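Local coordinates for L-arabinose ABC transporter, periplasmic L-arabinose-binding protein (Burkholderia thailandensis, PDB 4KZK), which binds beta-D-galactose and probably L-arabinose in the periplasm, presumably delivering them to an ABC transporter for uptake, at residues A154-W164 and G256-G264. Residues are numbered along the deposited sequence; the frame is centred on the assembly and turned at random. Where two conformers were deposited one is given.
Sequences AIAAEAKRRGW and GTDDMIAVG
Ile261 reaches from its strand into a pocket formed by Ile155, Glu158, Ala159, Arg162 and Trp164. Its CD1 lies over the six-membered ring of Trp164, 3.9 Å from the ring centroid, a CH-pi contact. The broad, flat indole suits the place, offering a face to this methyl and an edge to the backbone of the turn. The same Ile261 CD1 stands 3.5 Å from Ala159 N; Ala159, with only a methyl, lets it come this near the helix backbone. With CG1 anti to the carbonyl carbon (chi1 -59°), the longer branch of Ile261 runs on to the tryptophan, while CG2 faces the helix, against the aliphatic part of Glu158 and against Ile155 CG2 at 4.2 Å. A beta-branched residue suits this place, since it fits a strand and fills two directions at once. Further along, the side chains of Ile155 and Val263 run alongside one another, head to tail, Ile155 CG1 touching Val263 CG2 at 3.5 Å.

Here helix 144-161 packs nearly antiparallel to parallel-sheet strand 260-264, their local axes 8.5 Å apart, in one of the two alpha/beta lobes of a periplasmic binding protein; Phe284 of the neighbouring strand also touches Ile261 and Val263. A Schellman motif ends the helix, Gly163 taking the positive phi, and brings Trp164 back against the start of the strand and the turn before it, where Asp258 O and Met260 N meet the ring edge; His232 stacks on the indole.

Arg162 closes another side: one face of its guanidinium lies over Ile261 CG1, which sits 3.6 Å from the plane. Arg162 NH1 donates to Thr257 O at 3.0 Å, while NH2 donates to a water, which in turn donates to Met260 O. The side-on grip of NE and NH2 on Glu158 OE2, with Arg162 NE 2.9 Å from that oxygen, fixes the rotation of the group. Arg161 engages both carboxylate oxygens of Glu158.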
ATOM      1  N   ALA A 154       0.159  -4.849  16.537  1.00 11.05           N
ATOM      2  CA  ALA A 154      -1.321  -4.938  16.594  1.00 10.79           C
ATOM      3  C   ALA A 154      -1.737  -6.401  16.674  1.00 10.55           C
ATOM      4  O   ALA A 154      -2.575  -6.777  17.479  1.00 10.90           O
ATOM      5  CB  ALA A 154      -1.956  -4.293  15.376  1.00 10.44           C
ATOM      6  N   ILE A 155      -1.140  -7.231  15.831  1.00 10.09           N
ATOM      7  CA  ILE A 155      -1.461  -8.634  15.798  1.00 10.24           C
ATOM      8  C   ILE A 155      -1.097  -9.287  17.137  1.00 10.76           C
ATOM      9  O   ILE A 155      -1.918  -9.994  17.734  1.00 11.25           O
ATOM     10  CB  ILE A 155      -0.715  -9.343  14.637  1.00  9.96           C
ATOM     11  CG1 ILE A 155      -1.284  -8.891  13.282  1.00  9.54           C
ATOM     12  CG2 ILE A 155      -0.835 -10.851  14.778  1.00 10.30           C
ATOM     13  CD1 ILE A 155      -0.530  -9.406  12.070  1.00  9.51           C
ATOM     14  N   ALA A 156       0.120  -9.029  17.625  1.00 10.91           N
ATOM     15  CA  ALA A 156       0.606  -9.609  18.897  1.00 11.73           C
ATOM     16  C   ALA A 156      -0.314  -9.247  20.058  1.00 12.33           C
ATOM     17  O   ALA A 156      -0.623 -10.091  20.926  1.00 12.78           O
ATOM     18  CB  ALA A 156       2.014  -9.140  19.191  1.00 12.09           C
ATOM     19  N   ALA A 157      -0.747  -7.992  20.091  1.00 12.29           N
ATOM     20  CA  ALA A 157      -1.624  -7.521  21.174  1.00 12.90           C
ATOM     21  C   ALA A 157      -2.981  -8.229  21.188  1.00 13.04           C
ATOM     22  O   ALA A 157      -3.522  -8.570  22.241  1.00 13.94           O
ATOM     23  CB  ALA A 157      -1.806  -6.016  21.116  1.00 12.97           C
ATOM     24  N   GLU A 158      -3.537  -8.477  20.013  1.00 12.55           N
ATOM     25  CA  GLU A 158      -4.848  -9.135  19.939  1.00 13.03           C
ATOM     26  C   GLU A 158      -4.694 -10.619  20.261  1.00 13.75           C
ATOM     27  O   GLU A 158      -5.538 -11.220  20.926  1.00 14.05           O
ATOM     28  CB  GLU A 158      -5.472  -8.899  18.566  1.00 12.45           C
ATOM     29  CG  GLU A 158      -6.818  -9.578  18.317  1.00 12.74           C
ATOM     30  CD  GLU A 158      -7.917  -9.199  19.292  1.00 13.42           C
ATOM     31  OE1 GLU A 158      -7.785  -8.194  20.033  1.00 13.98           O
ATOM     32  OE2 GLU A 158      -8.947  -9.910  19.297  1.00 14.31           O
ATOM     33  N   ALA A 159      -3.609 -11.218  19.790  1.00 14.29           N
ATOM     34  CA  ALA A 159      -3.331 -12.610  20.129  1.00 15.16           C
ATOM     35  C   ALA A 159      -3.232 -12.773  21.649  1.00 16.46           C
ATOM     36  O   ALA A 159      -3.789 -13.710  22.209  1.00 17.42           O
ATOM     37  CB  ALA A 159      -2.065 -13.110  19.453  1.00 14.96           C
ATOM     38  N   LYS A 160      -2.525 -11.857  22.298  1.00 17.25           N
ATOM     39  CA  LYS A 160      -2.374 -11.860  23.750  1.00 19.11           C
ATOM     40  C   LYS A 160      -3.718 -11.692  24.435  1.00 19.68           C
ATOM     41  O   LYS A 160      -4.012 -12.409  25.390  1.00 20.33           O
ATOM     42  CB  LYS A 160      -1.423 -10.742  24.166  1.00 20.08           C
ATOM     43  CG  LYS A 160      -1.297 -10.515  25.660  1.00 22.10           C
ATOM     44  CD  LYS A 160      -0.235  -9.462  25.916  1.00 23.28           C
ATOM     45  CE  LYS A 160       1.143 -10.084  25.902  1.00 24.81           C
ATOM     46  NZ  LYS A 160       1.368 -10.788  27.181  1.00 26.72           N
ATOM     47  N   ARG A 161      -4.541 -10.758  23.956  1.00 19.50           N
ATOM     48  CA  ARG A 161      -5.875 -10.579  24.530  1.00 20.47           C
ATOM     49  C   ARG A 161      -6.679 -11.893  24.508  1.00 20.80           C
ATOM     50  O   ARG A 161      -7.403 -12.204  25.459  1.00 22.07           O
ATOM     51  CB  ARG A 161      -6.629  -9.474  23.782  1.00 20.88           C
ATOM     52  CG  ARG A 161      -7.825  -8.909  24.530  1.00 22.46           C
ATOM     53  CD  ARG A 161      -8.656  -7.994  23.644  1.00 22.63           C
ATOM     54  NE  ARG A 161      -9.178  -8.734  22.498  1.00 23.51           N
ATOM     55  CZ  ARG A 161     -10.212  -9.569  22.544  1.00 24.63           C
ATOM     56  NH1 ARG A 161     -10.881  -9.771  23.683  1.00 25.92           N
ATOM     57  NH2 ARG A 161     -10.584 -10.205  21.440  1.00 24.91           N
ATOM     58  N   ARG A 162      -6.525 -12.670  23.432  1.00 19.99           N
ATOM     59  CA  ARG A 162      -7.230 -13.955  23.269  1.00 20.21           C
ATOM     60  C   ARG A 162      -6.618 -15.115  24.048  1.00 21.00           C
ATOM     61  O   ARG A 162      -7.204 -16.201  24.094  1.00 22.00           O
ATOM     62  CB  ARG A 162      -7.307 -14.333  21.778  1.00 19.52           C
ATOM     63  CG  ARG A 162      -8.132 -13.362  20.975  1.00 18.94           C
ATOM     64  CD  ARG A 162      -8.345 -13.821  19.554  1.00 18.22           C
ATOM     65  NE  ARG A 162      -8.839 -12.723  18.742  1.00 18.11           N
ATOM     66  CZ  ARG A 162      -9.242 -12.858  17.485  1.00 17.52           C
ATOM     67  NH1 ARG A 162      -9.238 -14.052  16.891  1.00 17.78           N
ATOM     68  NH2 ARG A 162      -9.662 -11.797  16.835  1.00 16.74           N
ATOM     69  N   GLY A 163      -5.444 -14.899  24.634  1.00 21.13           N
ATOM     70  CA  GLY A 163      -4.759 -15.935  25.399  1.00 21.59           C
ATOM     71  C   GLY A 163      -4.040 -16.958  24.542  1.00 21.22           C
ATOM     72  O   GLY A 163      -3.739 -18.065  24.994  1.00 22.53           O
ATOM     73  N   TRP A 164      -3.766 -16.584  23.296  1.00 19.31           N
ATOM     74  CA  TRP A 164      -3.055 -17.452  22.377  1.00 18.79           C
ATOM     75  C   TRP A 164      -1.626 -17.663  22.879  1.00 18.92           C
ATOM     76  O   TRP A 164      -1.020 -16.760  23.438  1.00 18.96           O
ATOM     77  CB  TRP A 164      -3.019 -16.825  20.976  1.00 17.78           C
ATOM     78  CG  TRP A 164      -4.286 -16.930  20.210  1.00 17.45           C
ATOM     79  CD1 TRP A 164      -5.523 -17.249  20.690  1.00 18.05           C
ATOM     80  CD2 TRP A 164      -4.459 -16.668  18.808  1.00 16.48           C
ATOM     81  NE1 TRP A 164      -6.452 -17.223  19.668  1.00 17.73           N
ATOM     82  CE2 TRP A 164      -5.820 -16.870  18.507  1.00 16.70           C
ATOM     83  CE3 TRP A 164      -3.591 -16.301  17.774  1.00 16.02           C
ATOM     84  CZ2 TRP A 164      -6.333 -16.719  17.215  1.00 16.08           C
ATOM     85  CZ3 TRP A 164      -4.101 -16.157  16.495  1.00 15.31           C
ATOM     86  CH2 TRP A 164      -5.465 -16.370  16.229  1.00 15.22           C
ATOM     87  N   GLY A 256     -11.632 -19.508  10.429  1.00 19.41           N
ATOM     88  CA  GLY A 256     -12.452 -18.316  10.551  1.00 19.05           C
ATOM     89  C   GLY A 256     -11.946 -17.345  11.591  1.00 18.39           C
ATOM     90  O   GLY A 256     -10.819 -17.448  12.062  1.00 17.95           O
ATOM     91  N   THR A 257     -12.825 -16.427  11.977  1.00 18.24           N
ATOM     92  CA  THR A 257     -12.395 -15.287  12.765  0.50 17.70           C
ATOM     93  C   THR A 257     -11.815 -15.634  14.135  1.00 18.24           C
ATOM     94  O   THR A 257     -10.926 -14.941  14.604  1.00 17.46           O
ATOM     95  CB  THR A 257     -13.504 -14.234  12.909  0.50 17.77           C
ATOM     96  OG1 THR A 257     -12.930 -13.046  13.461  0.50 17.28           O
ATOM     97  CG2 THR A 257     -14.650 -14.747  13.790  0.50 18.52           C
ATOM     98  N   ASP A 258     -12.261 -16.711  14.764  1.00 19.29           N
ATOM     99  CA  ASP A 258     -11.684 -17.067  16.060  1.00 20.70           C
ATOM    100  C   ASP A 258     -10.246 -17.580  15.975  1.00 19.90           C
ATOM    101  O   ASP A 258      -9.500 -17.501  16.957  1.00 20.45           O
ATOM    102  CB  ASP A 258     -12.551 -18.111  16.766  1.00 23.09           C
ATOM    103  CG  ASP A 258     -13.892 -17.547  17.242  1.00 24.90           C
ATOM    104  OD1 ASP A 258     -14.033 -16.311  17.396  1.00 26.10           O
ATOM    105  OD2 ASP A 258     -14.801 -18.357  17.496  1.00 28.18           O
ATOM    106  N   ASP A 259      -9.858 -18.073  14.803  1.00 18.97           N
ATOM    107  CA  ASP A 259      -8.566 -18.717  14.607  1.00 18.76           C
ATOM    108  C   ASP A 259      -7.643 -17.930  13.700  1.00 16.53           C
ATOM    109  O   ASP A 259      -6.551 -18.394  13.404  1.00 15.78           O
ATOM    110  CB  ASP A 259      -8.774 -20.131  14.057  1.00 20.37           C
ATOM    111  CG  ASP A 259      -9.465 -21.041  15.053  1.00 22.64           C
ATOM    112  OD1 ASP A 259      -9.237 -20.890  16.276  1.00 24.12           O
ATOM    113  OD2 ASP A 259     -10.254 -21.882  14.604  1.00 25.14           O
ATOM    114  N   MET A 260      -8.060 -16.721  13.311  1.00 14.74           N
ATOM    115  CA  MET A 260      -7.267 -15.875  12.394  1.00 13.52           C
ATOM    116  C   MET A 260      -7.225 -14.431  12.878  1.00 12.25           C
ATOM    117  O   MET A 260      -8.268 -13.835  13.097  1.00 12.44           O
ATOM    118  CB  MET A 260      -7.861 -15.902  10.978  1.00 13.77           C
ATOM    119  CG  MET A 260      -7.287 -14.847  10.012  1.00 13.39           C
ATOM    120  SD  MET A 260      -5.539 -15.061   9.599  1.00 13.76           S
ATOM    121  CE  MET A 260      -5.527 -16.483   8.515  1.00 14.32           C
ATOM    122  N   ILE A 261      -6.026 -13.875  13.031  1.00 11.05           N
ATOM    123  CA  ILE A 261      -5.872 -12.426  13.259  1.00 10.34           C
ATOM    124  C   ILE A 261      -5.047 -11.850  12.115  1.00  9.69           C
ATOM    125  O   ILE A 261      -3.852 -12.119  12.011  1.00  9.46           O
ATOM    126  CB  ILE A 261      -5.194 -12.116  14.606  1.00 10.66           C
ATOM    127  CG1 ILE A 261      -6.017 -12.706  15.748  1.00 11.16           C
ATOM    128  CG2 ILE A 261      -5.016 -10.619  14.781  1.00 10.53           C
ATOM    129  CD1 ILE A 261      -5.277 -12.704  17.061  1.00 11.60           C
ATOM    130  N   ALA A 262      -5.692 -11.064  11.267  1.00  9.09           N
ATOM    131  CA  ALA A 262      -5.050 -10.470  10.113  1.00  8.44           C
ATOM    132  C   ALA A 262      -5.139  -8.965  10.202  1.00  8.14           C
ATOM    133  O   ALA A 262      -6.190  -8.434  10.531  1.00  8.35           O
ATOM    134  CB  ALA A 262      -5.722 -10.966   8.837  1.00  8.47           C
ATOM    135  N   VAL A 263      -4.032  -8.287   9.898  1.00  7.81           N
ATOM    136  CA  VAL A 263      -3.997  -6.819   9.952  1.00  7.72           C
ATOM    137  C   VAL A 263      -3.372  -6.314   8.665  1.00  7.54           C
ATOM    138  O   VAL A 263      -2.289  -6.764   8.271  1.00  7.61           O
ATOM    139  CB  VAL A 263      -3.211  -6.313  11.191  1.00  7.98           C
ATOM    140  CG1 VAL A 263      -2.980  -4.804  11.142  1.00  7.94           C
ATOM    141  CG2 VAL A 263      -3.927  -6.710  12.460  1.00  8.38           C
ATOM    142  N   GLY A 264      -4.071  -5.405   8.007  1.00  7.26           N
ATOM    143  CA  GLY A 264      -3.619  -4.819   6.764  1.00  7.04           C
ATOM    144  C   GLY A 264      -2.938  -3.483   6.908  1.00  6.96           C
ATOM    145  O   GLY A 264      -2.612  -3.056   8.021  1.00  7.06           O
TER
HETATM  146  O   HOH W   1     -10.116 -12.284  14.150  1.00 14.36           O